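Local coordinates for protein mandelate racemase/muconate lactonizing enzyme (Roseovarius nubinhibens, PDB 2QDD) that is of unknown specific function but, as a magnesium-binding member of the enolase superfamily, probably abstracts a proton next to a substrate carboxylate, at residues 35-40 against 331-336; 47-52 against 357-362; 110-115 against 124-129; 302-307 against 353-358. One frame throughout, in Å; residues are numbered along the deposited sequence.

Contact 1 of 4, residues 35-40 against 331-336; sequences STYLRI and DPIPGQ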
# COMPACT_ATOMS: atom_id res chain seq x y z
N SER A 35 -13.96 34.65 -27.27
CA SER A 35 -12.76 35.12 -26.59
C SER A 35 -13.03 36.37 -25.77
O SER A 35 -13.80 37.23 -26.18
CB SER A 35 -11.65 35.40 -27.60
OG SER A 35 -10.44 35.72 -26.94
N THR A 36 -12.39 36.44 -24.62
CA THR A 36 -12.40 37.64 -23.80
C THR A 36 -10.98 38.21 -23.78
O THR A 36 -10.04 37.51 -23.41
CB THR A 36 -12.86 37.31 -22.36
OG1 THR A 36 -14.17 36.73 -22.41
CG2 THR A 36 -12.90 38.55 -21.50
N TYR A 37 -10.85 39.47 -24.19
CA TYR A 37 -9.67 40.28 -23.89
C TYR A 37 -9.91 41.13 -22.65
O TYR A 37 -10.98 41.72 -22.49
CB TYR A 37 -9.32 41.20 -25.06
CG TYR A 37 -8.45 40.61 -26.15
CD1 TYR A 37 -7.58 41.41 -26.88
CD2 TYR A 37 -8.50 39.24 -26.46
CE1 TYR A 37 -6.78 40.89 -27.88
CE2 TYR A 37 -7.70 38.70 -27.46
CZ TYR A 37 -6.84 39.53 -28.17
OH TYR A 37 -6.05 39.01 -29.17
N LEU A 38 -8.91 41.20 -21.79
CA LEU A 38 -8.96 42.05 -20.62
C LEU A 38 -7.81 43.04 -20.63
O LEU A 38 -6.66 42.66 -20.88
CB LEU A 38 -8.94 41.20 -19.35
CG LEU A 38 -8.81 41.91 -18.00
CD1 LEU A 38 -10.09 42.63 -17.57
CD2 LEU A 38 -8.39 40.91 -16.96
N ARG A 39 -8.12 44.31 -20.39
CA ARG A 39 -7.11 45.36 -20.25
C ARG A 39 -7.08 45.82 -18.81
O ARG A 39 -8.12 46.18 -18.26
CB ARG A 39 -7.43 46.55 -21.17
CG ARG A 39 -6.50 47.75 -20.98
CD ARG A 39 -6.81 48.90 -21.92
NE ARG A 39 -8.06 49.57 -21.58
CZ ARG A 39 -8.80 50.25 -22.45
NH1 ARG A 39 -8.43 50.35 -23.73
NH2 ARG A 39 -9.93 50.83 -22.05
N ILE A 40 -5.90 45.79 -18.20
CA ILE A 40 -5.71 46.31 -16.85
C ILE A 40 -4.89 47.60 -16.91
O ILE A 40 -3.72 47.58 -17.32
CB ILE A 40 -5.00 45.29 -15.91
CG1 ILE A 40 -5.78 43.96 -15.86
CG2 ILE A 40 -4.82 45.88 -14.52
CD1 ILE A 40 -5.39 43.05 -14.71
N ASP A 331 -7.89 37.46 -37.58
CA ASP A 331 -6.78 37.90 -36.73
C ASP A 331 -7.02 39.34 -36.27
O ASP A 331 -7.00 40.26 -37.09
CB ASP A 331 -5.45 37.78 -37.50
CG ASP A 331 -4.21 37.90 -36.60
OD1 ASP A 331 -4.32 38.26 -35.40
OD2 ASP A 331 -3.11 37.63 -37.11
N PRO A 332 -7.25 39.54 -34.96
CA PRO A 332 -7.39 40.85 -34.33
C PRO A 332 -6.07 41.54 -33.92
O PRO A 332 -6.08 42.71 -33.55
CB PRO A 332 -8.22 40.54 -33.09
CG PRO A 332 -7.78 39.18 -32.71
CD PRO A 332 -7.44 38.45 -33.98
N ILE A 333 -4.96 40.80 -33.98
CA ILE A 333 -3.64 41.36 -33.69
C ILE A 333 -2.60 40.99 -34.76
O ILE A 333 -1.66 40.23 -34.48
CB ILE A 333 -3.14 40.98 -32.26
CG1 ILE A 333 -3.50 39.52 -31.93
CG2 ILE A 333 -3.73 41.92 -31.21
CD1 ILE A 333 -2.66 38.93 -30.83
N PRO A 334 -2.76 41.52 -36.00
CA PRO A 334 -1.96 41.06 -37.14
C PRO A 334 -0.49 41.43 -36.98
O PRO A 334 -0.17 42.53 -36.50
CB PRO A 334 -2.57 41.81 -38.33
CG PRO A 334 -3.89 42.32 -37.85
CD PRO A 334 -3.69 42.60 -36.41
N GLY A 335 0.40 40.51 -37.35
CA GLY A 335 1.84 40.70 -37.24
C GLY A 335 2.38 40.83 -35.82
O GLY A 335 3.49 41.32 -35.61
N GLN A 336 1.58 40.39 -34.84
CA GLN A 336 1.92 40.54 -33.43
C GLN A 336 1.95 39.19 -32.73
O GLN A 336 1.20 38.28 -33.09
CB GLN A 336 0.92 41.46 -32.73
CG GLN A 336 1.26 42.93 -32.82
CD GLN A 336 0.71 43.71 -31.66
OE1 GLN A 336 1.39 43.91 -30.65
NE2 GLN A 336 -0.54 44.16 -31.78
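Tyr-37 sends its phenol oxygen from strand 29-42 to Pro-332 and Ile-333, joining the antiparallel sheet of the N-terminal capping domain of the enolase fold to a loop of the barrel domain, beyond helix 300-311. The two backbones stay well apart, with the CA atoms of Tyr-37 and Pro-332 separated by 10.7 Å, and the ring bridges most of that distance. CB of Tyr-37 already points toward the loop, and with CG anti to the carbonyl carbon (chi1 -86°) the ring carries its OH as far as Pro-332 and Ile-333. The OH lies 3.8 Å from both CG1 and CD1 of Ile-333, whose side chain meets that of Tyr-37 at a slant, and 3.9 Å from Pro-332 CG. These are van der Waals contacts with aliphatic carbons; the polar need of the hydroxyl is met by a hydrogen bond with Thr-299 OG1. Pro-357 and Glu-51 also pack against this ring, so its position does not depend on the loop alone. Within the loop, Asp-331 forms an Asx turn and a type II beta turn runs from Ile-333 to Gln-336, with Gly-335 taking a positive phi. The two turns share Ile-333, whose O accepts from Gln-336 N in the second. In the Asx turn, Ile-333 N donates to Asp-331 OD1 over 3.0 Å, approaching from above the carboxylate plane.

Contact 2 of 4, residues 47-52 against 357-362; sequences TGWGEG and PDPEAL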
# COMPACT_ATOMS: atom_id res chain seq x y z
N THR A 47 0.08 49.42 -18.66
CA THR A 47 -1.14 48.74 -19.04
C THR A 47 -0.79 47.30 -19.47
O THR A 47 0.15 47.10 -20.25
CB THR A 47 -1.84 49.53 -20.18
OG1 THR A 47 -2.44 50.72 -19.64
CG2 THR A 47 -2.90 48.70 -20.89
N GLY A 48 -1.53 46.32 -18.95
CA GLY A 48 -1.35 44.92 -19.33
C GLY A 48 -2.56 44.33 -20.02
O GLY A 48 -3.69 44.74 -19.75
N TRP A 49 -2.33 43.37 -20.90
CA TRP A 49 -3.42 42.64 -21.55
C TRP A 49 -3.40 41.14 -21.25
O TRP A 49 -2.33 40.52 -21.20
CB TRP A 49 -3.39 42.87 -23.06
CG TRP A 49 -3.74 44.27 -23.45
CD1 TRP A 49 -2.91 45.36 -23.45
CD2 TRP A 49 -5.02 44.74 -23.91
NE1 TRP A 49 -3.59 46.47 -23.88
CE2 TRP A 49 -4.88 46.12 -24.18
CE3 TRP A 49 -6.26 44.13 -24.14
CZ2 TRP A 49 -5.94 46.90 -24.66
CZ3 TRP A 49 -7.31 44.91 -24.61
CH2 TRP A 49 -7.14 46.28 -24.87
N GLY A 50 -4.59 40.58 -21.03
CA GLY A 50 -4.78 39.13 -20.95
C GLY A 50 -5.90 38.63 -21.84
O GLY A 50 -6.81 39.39 -22.18
N GLU A 51 -5.83 37.35 -22.22
CA GLU A 51 -6.88 36.68 -22.98
C GLU A 51 -7.37 35.40 -22.29
O GLU A 51 -6.56 34.56 -21.89
CB GLU A 51 -6.40 36.34 -24.39
CG GLU A 51 -7.48 35.69 -25.26
CD GLU A 51 -6.99 35.33 -26.65
OE1 GLU A 51 -5.79 35.52 -26.94
OE2 GLU A 51 -7.82 34.86 -27.46
N GLY A 52 -8.68 35.26 -22.17
CA GLY A 52 -9.28 33.97 -21.86
C GLY A 52 -10.20 33.51 -22.98
O GLY A 52 -11.23 34.13 -23.24
N PRO A 357 -2.63 44.81 -28.16
CA PRO A 357 -3.86 44.97 -28.94
C PRO A 357 -4.26 46.43 -29.14
O PRO A 357 -4.13 47.25 -28.22
CB PRO A 357 -4.91 44.24 -28.08
CG PRO A 357 -4.14 43.38 -27.16
CD PRO A 357 -2.89 44.13 -26.88
N ASP A 358 -4.74 46.74 -30.34
CA ASP A 358 -5.37 48.03 -30.60
C ASP A 358 -6.88 47.92 -30.39
O ASP A 358 -7.54 47.13 -31.06
CB ASP A 358 -5.05 48.48 -32.03
CG ASP A 358 -5.58 49.88 -32.34
OD1 ASP A 358 -6.28 50.02 -33.36
OD2 ASP A 358 -5.29 50.82 -31.57
N PRO A 359 -7.42 48.71 -29.44
CA PRO A 359 -8.84 48.67 -29.05
C PRO A 359 -9.83 49.01 -30.17
O PRO A 359 -11.00 48.64 -30.09
CB PRO A 359 -8.93 49.72 -27.93
CG PRO A 359 -7.54 49.90 -27.45
CD PRO A 359 -6.68 49.71 -28.65
N GLU A 360 -9.35 49.70 -31.21
CA GLU A 360 -10.15 49.98 -32.40
C GLU A 360 -10.36 48.76 -33.30
O GLU A 360 -11.28 48.74 -34.12
CB GLU A 360 -9.53 51.13 -33.21
CG GLU A 360 -10.16 52.50 -32.95
CD GLU A 360 -10.07 52.93 -31.49
OE1 GLU A 360 -8.94 53.13 -31.00
OE2 GLU A 360 -11.13 53.08 -30.85
N ALA A 361 -9.51 47.75 -33.14
CA ALA A 361 -9.67 46.47 -33.83
C ALA A 361 -10.57 45.49 -33.06
O ALA A 361 -10.96 44.45 -33.60
CB ALA A 361 -8.31 45.85 -34.11
N LEU A 362 -10.90 45.84 -31.82
CA LEU A 362 -11.51 44.90 -30.87
C LEU A 362 -13.02 45.08 -30.70
O LEU A 362 -13.70 44.23 -30.10
CB LEU A 362 -10.82 44.99 -29.51
CG LEU A 362 -9.33 44.64 -29.42
CD1 LEU A 362 -8.84 44.78 -28.00
CD2 LEU A 362 -9.04 43.24 -29.96
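Trp-49 and Pro-357 bring edge strand 47-52 and the loop 357-362 to 7.8 Å between their CA atoms, too far apart for the backbones to pair. The strand belongs to the antiparallel sheet of the enolase-type capping domain, whereas the loop follows the short strand 344-345 and leads back to strand 367-370 of that same sheet. At the centre of the contact is a CH-pi interaction of proline with indole: Pro-357 CD lies 3.5 Å from the centroid of the five-membered ring of Trp-49 and only 10° off the ring normal. Pro-357 CG extends the cover over the same face toward the six-membered ring, coming within 3.6 Å of Trp-49 CD2. The far end of the indole is met by a leucine and, more loosely, by a second proline: Pro-359 CG stands 4.4 Å from Trp-49 CZ2. An alanine in place of the tryptophan would remove the indole, and would probably leave a gap between the strand and both Pro-357 and Leu-362. In the loop, Ala-361 N bonds to Asp-358 O at 2.9 Å, a turn that brings Leu-362 back toward the indole. The side chain of Leu-362, extended at chi2 (-179°), sets its CD1 3.7 Å from Trp-49 CZ3.

Contact 3 of 4, residues 110-115 against 124-129; sequences ACWDIL and WQLLGG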
# COMPACT_ATOMS: atom_id res chain seq x y z
N ALA A 110 -2.35 39.47 -17.52
CA ALA A 110 -2.24 40.92 -17.65
C ALA A 110 -1.39 41.55 -16.56
O ALA A 110 -0.73 42.56 -16.80
CB ALA A 110 -3.61 41.54 -17.69
N CYS A 111 -1.40 40.95 -15.37
CA CYS A 111 -0.51 41.37 -14.28
C CYS A 111 0.95 41.01 -14.53
O CYS A 111 1.85 41.77 -14.13
CB CYS A 111 -0.98 40.79 -12.95
SG CYS A 111 -2.50 41.50 -12.30
N TRP A 112 1.19 39.86 -15.16
CA TRP A 112 2.53 39.46 -15.60
C TRP A 112 3.08 40.43 -16.65
O TRP A 112 4.25 40.83 -16.56
CB TRP A 112 2.52 38.02 -16.16
CG TRP A 112 2.77 36.95 -15.12
CD1 TRP A 112 1.82 36.24 -14.44
CD2 TRP A 112 4.04 36.47 -14.65
NE1 TRP A 112 2.41 35.36 -13.57
CE2 TRP A 112 3.77 35.47 -13.68
CE3 TRP A 112 5.37 36.78 -14.94
CZ2 TRP A 112 4.79 34.79 -13.00
CZ3 TRP A 112 6.39 36.10 -14.27
CH2 TRP A 112 6.09 35.11 -13.30
N ASP A 113 2.24 40.79 -17.62
CA ASP A 113 2.51 41.84 -18.61
C ASP A 113 2.97 43.16 -17.99
O ASP A 113 3.97 43.73 -18.42
CB ASP A 113 1.27 42.06 -19.48
CG ASP A 113 1.57 42.77 -20.80
OD1 ASP A 113 2.75 42.98 -21.15
OD2 ASP A 113 0.59 43.11 -21.50
N ILE A 114 2.24 43.64 -16.98
CA ILE A 114 2.59 44.85 -16.23
C ILE A 114 3.94 44.72 -15.52
O ILE A 114 4.80 45.60 -15.64
CB ILE A 114 1.47 45.25 -15.22
CG1 ILE A 114 0.22 45.74 -15.97
CG2 ILE A 114 1.94 46.33 -14.24
CD1 ILE A 114 -1.06 45.66 -15.15
N LEU A 115 4.13 43.60 -14.80
CA LEU A 115 5.38 43.31 -14.11
C LEU A 115 6.60 43.27 -15.05
O LEU A 115 7.67 43.78 -14.71
CB LEU A 115 5.29 42.00 -13.32
CG LEU A 115 6.58 41.64 -12.57
CD1 LEU A 115 6.78 42.52 -11.34
CD2 LEU A 115 6.67 40.18 -12.22
N TRP A 124 9.57 35.39 -20.68
CA TRP A 124 10.46 34.21 -20.67
C TRP A 124 11.67 34.34 -19.75
O TRP A 124 12.18 33.34 -19.24
CB TRP A 124 10.87 33.78 -22.08
CG TRP A 124 11.61 34.82 -22.87
CD1 TRP A 124 11.09 35.65 -23.82
CD2 TRP A 124 13.01 35.14 -22.79
NE1 TRP A 124 12.07 36.47 -24.33
CE2 TRP A 124 13.25 36.18 -23.71
CE3 TRP A 124 14.08 34.66 -22.02
CZ2 TRP A 124 14.52 36.75 -23.88
CZ3 TRP A 124 15.33 35.24 -22.18
CH2 TRP A 124 15.54 36.27 -23.12
N GLN A 125 12.14 35.58 -19.54
CA GLN A 125 13.24 35.85 -18.62
C GLN A 125 12.79 35.90 -17.16
O GLN A 125 13.50 35.43 -16.27
CB GLN A 125 13.96 37.14 -19.00
CG GLN A 125 15.25 37.36 -18.23
CD GLN A 125 16.31 38.07 -19.04
OE1 GLN A 125 17.45 37.60 -19.14
NE2 GLN A 125 15.95 39.21 -19.62
N LEU A 126 11.61 36.47 -16.93
CA LEU A 126 11.01 36.46 -15.59
C LEU A 126 10.68 35.04 -15.14
O LEU A 126 10.71 34.74 -13.94
CB LEU A 126 9.75 37.33 -15.55
CG LEU A 126 9.93 38.85 -15.46
CD1 LEU A 126 8.57 39.51 -15.57
CD2 LEU A 126 10.62 39.25 -14.17
N LEU A 127 10.38 34.18 -16.11
CA LEU A 127 10.14 32.77 -15.87
C LEU A 127 11.42 31.93 -15.83
O LEU A 127 11.37 30.73 -15.58
CB LEU A 127 9.14 32.22 -16.89
CG LEU A 127 7.74 32.84 -16.75
CD1 LEU A 127 6.93 32.72 -18.03
CD2 LEU A 127 6.99 32.26 -15.56
N GLY A 128 12.55 32.57 -16.08
CA GLY A 128 13.86 32.03 -15.71
C GLY A 128 14.68 31.51 -16.87
O GLY A 128 15.77 30.98 -16.67
N GLY A 129 14.17 31.67 -18.10
CA GLY A 129 14.84 31.16 -19.29
C GLY A 129 16.06 31.98 -19.70
O GLY A 129 16.11 33.18 -19.44
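Trp-112 is the first residue of helix segment 110-115 to meet segment 124-129, and it does so with the outer rim of its six-membered ring. At the edge of the indole, in its plane, Leu-126 CB lies 3.8 Å from Trp-112 CZ3. Leu-127 approaches the same corner obliquely, its CD2 3.7 Å from Trp-112 CH2; CB of Leu-127 leaves its backbone alongside the helix, and it is the CD2 branch that turns in to touch the ring. The indole nitrogen is occupied elsewhere, NE1 being hydrogen-bonded to Thr-275 OG1 where barrel helix 274-287 begins. Asp-113, next along, faces away from segment 124-129 and gives its carboxylate to Trp-49 N and Leu-353 N. Helix 101-119 belongs to the helical layer packed on the sheet of the enolase capping domain, and helix 123-126 ends with a Schellman motif just before the chain enters the barrel. That motif closes through the bond of Gly-129 N to Trp-124 O, 2.8 Å long, together with a weak one from Gly-128 N to Gln-125 O. Gly-128 has a phi of 107°, where a side chain would run into the preceding carbonyl. One helical turn after Trp-112 comes Leu-115, whose CG, anti to the backbone N (chi1 -180°), carries CD2 out to Leu-126 CD1, 3.9 Å away. The two side chains lie across one another, and Leu-121 of the second subunit also packs on Leu-115.

Contact 4 of 4, residues 302-307 against 353-358; sequences ADTAAL and LGVIPD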
# COMPACT_ATOMS: atom_id res chain seq x y z
N ALA A 302 -3.06 34.88 -26.12
CA ALA A 302 -2.94 33.67 -25.29
C ALA A 302 -1.80 32.74 -25.70
O ALA A 302 -1.08 32.22 -24.85
CB ALA A 302 -4.27 32.91 -25.25
N ASP A 303 -1.63 32.54 -27.01
CA ASP A 303 -0.57 31.70 -27.57
C ASP A 303 0.84 32.16 -27.20
O ASP A 303 1.71 31.33 -26.97
CB ASP A 303 -0.69 31.61 -29.09
CG ASP A 303 -1.86 30.77 -29.53
OD1 ASP A 303 -2.26 29.85 -28.79
OD2 ASP A 303 -2.38 31.03 -30.64
N THR A 304 1.03 33.48 -27.15
CA THR A 304 2.32 34.09 -26.79
C THR A 304 2.63 33.94 -25.32
O THR A 304 3.77 33.65 -24.96
CB THR A 304 2.33 35.59 -27.18
OG1 THR A 304 2.08 35.71 -28.58
CG2 THR A 304 3.67 36.24 -26.86
N ALA A 305 1.61 34.12 -24.48
CA ALA A 305 1.72 33.93 -23.03
C ALA A 305 2.25 32.55 -22.64
O ALA A 305 3.18 32.44 -21.83
CB ALA A 305 0.38 34.18 -22.37
N ALA A 306 1.68 31.52 -23.24
CA ALA A 306 2.07 30.14 -22.96
C ALA A 306 3.41 29.76 -23.59
O ALA A 306 4.13 28.92 -23.06
CB ALA A 306 0.98 29.20 -23.42
N LEU A 307 3.74 30.40 -24.72
CA LEU A 307 5.01 30.17 -25.40
C LEU A 307 6.21 30.77 -24.67
O LEU A 307 7.32 30.27 -24.79
CB LEU A 307 4.98 30.66 -26.85
CG LEU A 307 5.85 29.82 -27.79
CD1 LEU A 307 5.01 28.85 -28.60
CD2 LEU A 307 6.66 30.71 -28.70
N LEU A 353 4.78 41.02 -22.06
CA LEU A 353 4.22 39.99 -22.93
C LEU A 353 4.66 40.20 -24.37
O LEU A 353 4.83 39.24 -25.13
CB LEU A 353 2.70 40.03 -22.82
CG LEU A 353 1.77 38.98 -23.41
CD1 LEU A 353 2.13 37.60 -22.95
CD2 LEU A 353 0.39 39.32 -22.91
N GLY A 354 4.84 41.48 -24.74
CA GLY A 354 5.30 41.87 -26.07
C GLY A 354 4.24 41.73 -27.14
O GLY A 354 4.56 41.51 -28.32
N VAL A 355 2.97 41.83 -26.74
CA VAL A 355 1.88 42.01 -27.69
C VAL A 355 0.86 43.02 -27.17
O VAL A 355 0.32 42.87 -26.08
CB VAL A 355 1.25 40.65 -28.20
CG1 VAL A 355 1.48 39.50 -27.23
CG2 VAL A 355 -0.22 40.79 -28.57
N ILE A 356 0.63 44.07 -27.97
CA ILE A 356 -0.27 45.18 -27.61
C ILE A 356 -1.43 45.23 -28.60
O ILE A 356 -1.24 45.62 -29.75
CB ILE A 356 0.47 46.55 -27.59
CG1 ILE A 356 1.69 46.50 -26.65
CG2 ILE A 356 -0.47 47.67 -27.17
CD1 ILE A 356 2.88 47.31 -27.15
N PRO A 357 -2.63 44.81 -28.16
CA PRO A 357 -3.86 44.97 -28.94
C PRO A 357 -4.26 46.43 -29.14
O PRO A 357 -4.13 47.25 -28.22
CB PRO A 357 -4.91 44.24 -28.08
CG PRO A 357 -4.14 43.38 -27.16
CD PRO A 357 -2.89 44.13 -26.88
N ASP A 358 -4.74 46.74 -30.34
CA ASP A 358 -5.37 48.03 -30.60
C ASP A 358 -6.88 47.92 -30.39
O ASP A 358 -7.54 47.13 -31.06
CB ASP A 358 -5.05 48.48 -32.03
CG ASP A 358 -5.58 49.88 -32.34
OD1 ASP A 358 -6.28 50.02 -33.36
OD2 ASP A 358 -5.29 50.82 -31.57
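Leu-353 lays CD1 against the backbone of Ala-305, and this is the closely packed part of the contact between helix 300-311 and the loop 353-358. In the (beta/alpha)7-beta barrel characteristic of this superfamily, helix 300-311 is the last of the seven barrel helices, and the loop follows the short strand 344-345. The CA atoms of Ala-305 and Leu-353 are 6.6 Å apart, a distance allowed by the small side chain on the helix. Leu-353 CD1 is 3.7 Å from Ala-305 CA and 3.9 Å from Ala-305 CB, so the methyl sits on the helix surface itself. CG of Leu-353 lies opposite its own N (chi1 -170°), which turns the branch toward the helix. Beside it Thr-304 uses its methyl: CG2 touches Leu-353 O at 3.7 Å and Val-355 CG1 at 3.9 Å. Its hydroxyl points elsewhere, OG1 donating back to Ala-300 O in the preceding helical turn and accepting from Ala-338 N. Past Val-355 the fit gives way. The loop leaves the helix, Ile-356 and Asp-358 are exposed to solvent, and Gly-354, at a positive phi, makes the bend between the two touching residues. Hydrogen bonds to the loop come from outside the two segments, among them Asp-113 OD1 with Leu-353 N and Gln-336 NE2 with Ile-356 O. Between the two segments the contact is almost wholly one of methyl groups, which implies that burial and fit hold them here; a directed bond to the same helix comes one residue further on, from His-308 NE2 to Leu-353 O.

From the N terminus, strands 29-42 and 47-52, neighbours in one antiparallel sheet, open contacts 1 and 2, which close about 300 residues later in loops of the C-terminal half. Contact 2 opens before contact 1 has closed and closes after it, so the two cross. Contact 3 opens and closes within both of these long loops and joins two helices that follow each other closely. Contact 4 opens after contact 3 has closed; it crosses contact 1, and its second segment overlaps that of contact 2 at Pro-357 and Asp-358. Contacts 1 and 2 tie the capping sheet to barrel-domain loops, contact 4 binds one such loop to a barrel helix, and Asp-113 links contacts 2, 3 and 4.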